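Local coordinates for putative Endoribonuclease L-PSP (PDB 3M1X), which is of unconfirmed function but belongs to the RutC (YjgF/YER057c/UK114) family and may act as a deaminase, at residues G113-A116 against E117-N121; S74-V77 against M78-K82. All coordinates share one frame; numbering follows the deposited sequence. Where two conformers were deposited one is given.

Contact 1: residues G113-A116 against E117-N121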
ATOM      1  N   GLY A 113     -19.300  -6.943   1.578  1.00 10.71           N
ATOM      2  CA  GLY A 113     -20.607  -6.494   1.283  1.00 10.74           C
ATOM      3  C   GLY A 113     -20.884  -5.026   1.547  1.00  9.14           C
ATOM      4  O   GLY A 113     -21.555  -4.323   0.813  1.00  9.20           O
ATOM      5  N   ILE A 114     -20.342  -4.573   2.665  1.00  9.24           N
ATOM      6  CA  ILE A 114     -20.525  -3.183   3.072  1.00  8.61           C
ATOM      7  C   ILE A 114     -19.738  -2.210   2.119  1.00  7.46           C
ATOM      8  O   ILE A 114     -20.215  -1.179   1.687  1.00  7.71           O
ATOM      9  CB  ILE A 114     -20.141  -2.979   4.534  1.00  8.68           C
ATOM     10  CG1 ILE A 114     -21.203  -3.713   5.422  1.00  9.27           C
ATOM     11  CG2 ILE A 114     -20.007  -1.505   4.926  1.00  9.34           C
ATOM     12  CD1 ILE A 114     -20.735  -3.941   6.880  1.00 11.81           C
ATOM     13  N   TYR A 115     -18.523  -2.632   1.762  1.00  7.91           N
ATOM     14  CA  TYR A 115     -17.699  -1.941   0.784  1.00  6.91           C
ATOM     15  C   TYR A 115     -18.397  -1.827  -0.533  1.00  7.93           C
ATOM     16  O   TYR A 115     -18.478  -0.720  -1.165  1.00  7.56           O
ATOM     17  CB  TYR A 115     -16.397  -2.731   0.687  1.00  8.25           C
ATOM     18  CG  TYR A 115     -15.405  -2.233  -0.343  1.00  6.85           C
ATOM     19  CD1 TYR A 115     -14.387  -1.391  -0.009  1.00  6.95           C
ATOM     20  CD2 TYR A 115     -15.491  -2.676  -1.634  1.00  7.11           C
ATOM     21  CE1 TYR A 115     -13.454  -0.983  -0.949  1.00  6.49           C
ATOM     22  CE2 TYR A 115     -14.594  -2.229  -2.597  1.00  6.56           C
ATOM     23  CZ  TYR A 115     -13.542  -1.423  -2.230  1.00  6.19           C
ATOM     24  OH  TYR A 115     -12.599  -0.966  -3.114  1.00  6.71           O
ATOM     25  N   ALA A 116     -18.972  -2.929  -1.022  1.00  7.84           N
ATOM     26  CA  ALA A 116     -19.635  -2.951  -2.270  1.00  9.84           C
ATOM     27  C   ALA A 116     -20.857  -2.028  -2.294  1.00  9.79           C
ATOM     28  O   ALA A 116     -21.102  -1.314  -3.252  1.00 10.55           O
ATOM     29  CB  ALA A 116     -20.020  -4.405  -2.683  1.00 11.99           C
ATOM     30  N   GLU A 117     -21.642  -2.017  -1.206  1.00  9.76           N
ATOM     31  CA  GLU A 117     -22.810  -1.127  -1.054  0.50 10.89           C
ATOM     32  C   GLU A 117     -22.348   0.260  -1.189  1.00  9.22           C
ATOM     33  O   GLU A 117     -22.975   1.086  -1.823  1.00 10.44           O
ATOM     34  CB  GLU A 117     -23.544  -1.236   0.295  0.50 11.84           C
ATOM     35  CG  GLU A 117     -24.888  -0.398   0.448  0.50 15.21           C
ATOM     36  CD  GLU A 117     -24.713   1.024   1.053  0.50 17.00           C
ATOM     37  OE1 GLU A 117     -23.644   1.450   1.465  0.50 23.58           O
ATOM     38  OE2 GLU A 117     -25.636   1.846   1.050  0.50 22.58           O
ATOM     39  N   ALA A 118     -21.231   0.603  -0.506  1.00  8.34           N
ATOM     40  CA  ALA A 118     -20.729   1.958  -0.474  1.00  8.33           C
ATOM     41  C   ALA A 118     -20.343   2.478  -1.866  1.00  7.62           C
ATOM     42  O   ALA A 118     -20.571   3.608  -2.218  1.00  8.42           O
ATOM     43  CB  ALA A 118     -19.599   2.127   0.489  1.00  8.79           C
ATOM     44  N   PHE A 119     -19.732   1.605  -2.662  1.00  6.78           N
ATOM     45  CA  PHE A 119     -19.280   1.990  -4.022  1.00  7.05           C
ATOM     46  C   PHE A 119     -20.303   1.763  -5.084  1.00  7.32           C
ATOM     47  O   PHE A 119     -20.160   2.306  -6.186  1.00  8.13           O
ATOM     48  CB  PHE A 119     -17.983   1.209  -4.402  1.00  7.64           C
ATOM     49  CG  PHE A 119     -16.741   1.890  -3.867  1.00  6.15           C
ATOM     50  CD1 PHE A 119     -16.296   3.068  -4.381  1.00  6.09           C
ATOM     51  CD2 PHE A 119     -15.959   1.275  -2.863  1.00  6.90           C
ATOM     52  CE1 PHE A 119     -15.214   3.718  -3.920  1.00  5.94           C
ATOM     53  CE2 PHE A 119     -14.795   1.916  -2.408  1.00  6.48           C
ATOM     54  CZ  PHE A 119     -14.459   3.126  -2.941  1.00  6.50           C
ATOM     55  N   GLY A 120     -21.367   1.059  -4.803  1.00  8.94           N
ATOM     56  CA  GLY A 120     -22.413   0.826  -5.845  1.00  9.37           C
ATOM     57  C   GLY A 120     -21.799   0.090  -6.985  1.00  9.95           C
ATOM     58  O   GLY A 120     -21.141  -0.918  -6.811  1.00 13.79           O
ATOM     59  N   ASN A 121     -22.021   0.526  -8.201  1.00  8.03           N
ATOM     60  CA  ASN A 121     -21.454  -0.137  -9.366  1.00  8.45           C
ATOM     61  C   ASN A 121     -20.028   0.261  -9.665  1.00  8.52           C
ATOM     62  O   ASN A 121     -19.424  -0.307 -10.593  1.00 10.66           O
ATOM     63  CB  ASN A 121     -22.280   0.050 -10.553  1.00 10.56           C
ATOM     64  CG  ASN A 121     -23.582  -0.769 -10.469  1.00 11.84           C
ATOM     65  OD1 ASN A 121     -23.599  -1.873  -9.962  1.00 15.31           O
ATOM     66  ND2 ASN A 121     -24.621  -0.204 -10.996  1.00 14.95           N
TER
HETATM   67  O   HOH W   1     -21.785   0.769   3.073  1.00 22.93           O
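Phe119 meets Tyr115 one helical turn back, where helix 108-119 runs out. Following Phe119 outward, CB starts beside the backbone, 3.8 Å from Tyr115 O. With CG anti to the carbonyl carbon and beside the backbone N (chi1 -84°), the ring swings back toward the preceding turn. CG and CD2 still lie by the backbone, CD2 3.6 Å from Tyr115 O. CD2 also lies over one face of the Tyr115 ring, 3.6 Å above its plane and displaced toward the rim. CE2 makes the closest approach, 3.5 Å from Tyr115 CE1. The two rings form an oblique pair, centroids 4.9 Å apart and planes at 58°. Beyond this pair, Tyr115 OH is hydrogen-bonded to Thr98 OG1 on strand 95-102 and its ring makes a cation-pi contact with Arg126, while Ala39 of a neighbouring subunit packs against it.

Main-chain i to i+4 bonds join Glu117, Ala118 and Phe119 to Gly113, Ile114 and Tyr115. The last of the series, from Gly120 N to Ala116 O, is short at 2.8 Å but bent to 128° and weak; Gly120 has positive phi and takes the chain out of the helix. On the solvent side, Glu117 bends at chi2; in its modelled conformer, one of two, a water appears to bridge the turn, donating to Glu117 OE1 at 2.6 Å and to Ile114 O at 2.9 Å. The chemistry thus divides by face: aromatic carbon packs inward against strand 95-102, with the buried tyrosine hydroxyl satisfied by Thr98, whereas the exposed carboxylate of Glu117 probably stays charged.

Contact 2: residues S74-V77 against M78-K82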
ATOM      1  N   SER A  74     -17.143  -0.934   9.640  1.00  8.68           N
ATOM      2  CA  SER A  74     -17.009  -0.907   8.185  1.00  8.51           C
ATOM      3  C   SER A  74     -17.848   0.148   7.553  1.00  8.19           C
ATOM      4  O   SER A  74     -17.418   0.899   6.644  1.00  7.88           O
ATOM      5  CB  SER A  74     -17.283  -2.263   7.572  1.00  8.96           C
ATOM      6  OG  SER A  74     -16.397  -3.251   7.993  1.00  9.44           O
ATOM      7  N   LYS A  75     -19.114   0.301   8.008  1.00  8.37           N
ATOM      8  CA  LYS A  75     -19.956   1.331   7.473  1.00  8.41           C
ATOM      9  C   LYS A  75     -19.387   2.681   7.756  1.00  7.42           C
ATOM     10  O   LYS A  75     -19.383   3.561   6.892  1.00  8.24           O
ATOM     11  CB  LYS A  75     -21.357   1.183   8.098  1.00  9.21           C
ATOM     12  CG  LYS A  75     -22.140   0.034   7.616  1.00 12.61           C
ATOM     13  CD  LYS A  75     -23.370  -0.243   8.463  1.00 16.84           C
ATOM     14  CE  LYS A  75     -24.048  -1.497   7.967  1.00 21.04           C
ATOM     15  NZ  LYS A  75     -25.423  -1.558   8.679  1.00 28.17           N
ATOM     16  N   GLN A  76     -18.877   2.909   8.941  1.00  8.24           N
ATOM     17  CA  GLN A  76     -18.293   4.174   9.318  1.00  8.17           C
ATOM     18  C   GLN A  76     -17.052   4.494   8.494  1.00  7.51           C
ATOM     19  O   GLN A  76     -16.833   5.630   8.085  1.00  7.27           O
ATOM     20  CB  GLN A  76     -17.990   4.277  10.792  1.00  9.03           C
ATOM     21  CG  GLN A  76     -17.593   5.702  11.252  1.00  9.71           C
ATOM     22  CD  GLN A  76     -18.761   6.682  11.072  1.00 10.38           C
ATOM     23  OE1 GLN A  76     -19.813   6.417  11.640  1.00 13.11           O
ATOM     24  NE2 GLN A  76     -18.599   7.773  10.387  1.00  9.40           N
ATOM     25  N   VAL A  77     -16.205   3.495   8.268  1.00  7.34           N
ATOM     26  CA  VAL A  77     -15.024   3.685   7.458  1.00  6.69           C
ATOM     27  C   VAL A  77     -15.404   4.164   6.057  1.00  6.36           C
ATOM     28  O   VAL A  77     -14.823   5.108   5.521  1.00  6.37           O
ATOM     29  CB  VAL A  77     -14.186   2.409   7.371  1.00  7.77           C
ATOM     30  CG1 VAL A  77     -13.169   2.420   6.171  1.00  7.56           C
ATOM     31  CG2 VAL A  77     -13.424   2.133   8.703  1.00  8.75           C
ATOM     32  N   MET A  78     -16.409   3.506   5.444  1.00  6.96           N
ATOM     33  CA  MET A  78     -16.747   3.916   4.072  1.00  6.94           C
ATOM     34  C   MET A  78     -17.390   5.269   4.012  1.00  6.88           C
ATOM     35  O   MET A  78     -17.151   6.035   3.083  1.00  6.49           O
ATOM     36  CB  MET A  78     -17.677   2.836   3.441  1.00  7.79           C
ATOM     37  CG  MET A  78     -17.165   1.464   3.384  1.00  8.15           C
ATOM     38  SD  MET A  78     -15.442   1.273   2.786  1.00  8.99           S
ATOM     39  CE  MET A  78     -15.624   1.893   1.111  1.00  9.73           C
ATOM     40  N   THR A  79     -18.171   5.620   5.026  1.00  6.79           N
ATOM     41  CA  THR A  79     -18.727   6.955   5.146  1.00  7.63           C
ATOM     42  C   THR A  79     -17.622   8.000   5.317  1.00  6.48           C
ATOM     43  O   THR A  79     -17.639   9.045   4.703  1.00  6.09           O
ATOM     44  CB  THR A  79     -19.705   6.989   6.351  1.00  8.24           C
ATOM     45  OG1 THR A  79     -20.790   6.147   5.996  1.00 11.11           O
ATOM     46  CG2 THR A  79     -20.216   8.384   6.604  1.00 10.99           C
ATOM     47  N   ASN A  80     -16.645   7.702   6.171  1.00  6.41           N
ATOM     48  CA  ASN A  80     -15.539   8.588   6.369  1.00  6.55           C
ATOM     49  C   ASN A  80     -14.755   8.863   5.099  1.00  6.37           C
ATOM     50  O   ASN A  80     -14.357   9.975   4.813  1.00  5.92           O
ATOM     51  CB  ASN A  80     -14.609   8.044   7.463  1.00  6.68           C
ATOM     52  CG  ASN A  80     -15.128   8.097   8.883  1.00  7.13           C
ATOM     53  OD1 ASN A  80     -16.143   8.791   9.139  1.00  7.21           O
ATOM     54  ND2 ASN A  80     -14.490   7.389   9.800  1.00  8.12           N
ATOM     55  N   LEU A  81     -14.467   7.776   4.332  1.00  6.10           N
ATOM     56  CA  LEU A  81     -13.806   7.955   3.067  0.70  5.51           C
ATOM     57  C   LEU A  81     -14.545   8.867   2.142  1.00  5.65           C
ATOM     58  O   LEU A  81     -13.973   9.737   1.488  1.00  6.03           O
ATOM     59  CB  LEU A  81     -13.537   6.625   2.367  0.70  7.66           C
ATOM     60  CG  LEU A  81     -12.392   5.824   2.946  0.70  8.20           C
ATOM     61  CD1 LEU A  81     -12.413   4.468   2.379  0.70 10.46           C
ATOM     62  CD2 LEU A  81     -11.014   6.510   2.763  0.70  9.93           C
ATOM     63  N   LYS A  82     -15.878   8.680   2.045  1.00  5.84           N
ATOM     64  CA  LYS A  82     -16.673   9.552   1.213  1.00  5.96           C
ATOM     65  C   LYS A  82     -16.538  11.001   1.654  1.00  5.60           C
ATOM     66  O   LYS A  82     -16.413  11.882   0.807  1.00  6.39           O
ATOM     67  CB  LYS A  82     -18.108   9.108   1.239  1.00  6.93           C
ATOM     68  CG  LYS A  82     -19.061   9.996   0.476  1.00  8.70           C
ATOM     69  CD  LYS A  82     -20.495   9.476   0.535  1.00 13.97           C
ATOM     70  CE  LYS A  82     -21.487  10.314  -0.201  1.00 20.35           C
ATOM     71  NZ  LYS A  82     -22.903   9.817  -0.038  1.00 33.38           N
TER
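Two successive turns of helix 70-87, the long helix that packs on the beta-sheet of this YjgF/UK114-type fold, meet here, and a side-chain amide pair spans them at i to i+4. Gln76 NE2 donates to Asn80 OD1 at 2.9 Å, nearly straight at 165°. Gln76 reaches forward because CG is anti to the backbone N (chi1 -170°) and the chain then bends at chi2, turning the amide along the helix. The acceptor lies in the plane of the Gln76 amide, yet the donor sits above the carbonyl plane of Asn80, and the two amide planes are 44° apart. Asn80 ND2 is used as well, donating to Leu58 O on strand 51-59, so the buried asparagine amide is gripped from both ends and its rotation is probably fixed.

Regular helical bonding accompanies this pair, including Asn80 N to Gln76 O at 2.8 Å and Leu81 N to Val77 O at 2.9 Å. Thr79 OG1 also lies close to Lys75 O, 3.1 Å away. The apolar side chains face the rest of the fold: Val77 and Leu81 both pack on Val142 of strand 140-146, and Val77 CG1 touches CD1 of the modelled Leu81 conformer loosely, at 4.4 Å. Met78 instead faces helix 108-119. Its first torsion sets CG beside the backbone N, 3.3 Å from Ser74 O; the bends at chi2 and chi3 then place SD and CE, with SD 4.2 Å from Val77 CG1.

In the fold
From the N terminus the chain first builds the strands through 64-65, then enters helix 70-87, where contact 2 links two adjoining turns. Strand 95-102 follows, then helix 108-119, whose last turns hold contact 1, before the chain returns along strand 125-130 parallel to strand 95-102, a beta-alpha-beta unit. Each contact is local and closes no long loop; they lie in series, neither enclosing nor crossing the other. In space their centres are about 11 Å apart and they touch: Ala118 CB is 3.6 Å from Met78 CB, and Ile114 CG2 packs near Lys75 N. Packing by Met78 and Lys75 joins the helices, while helix 70-87 also rests on strand 140-146 and helix 108-119 on strand 95-102.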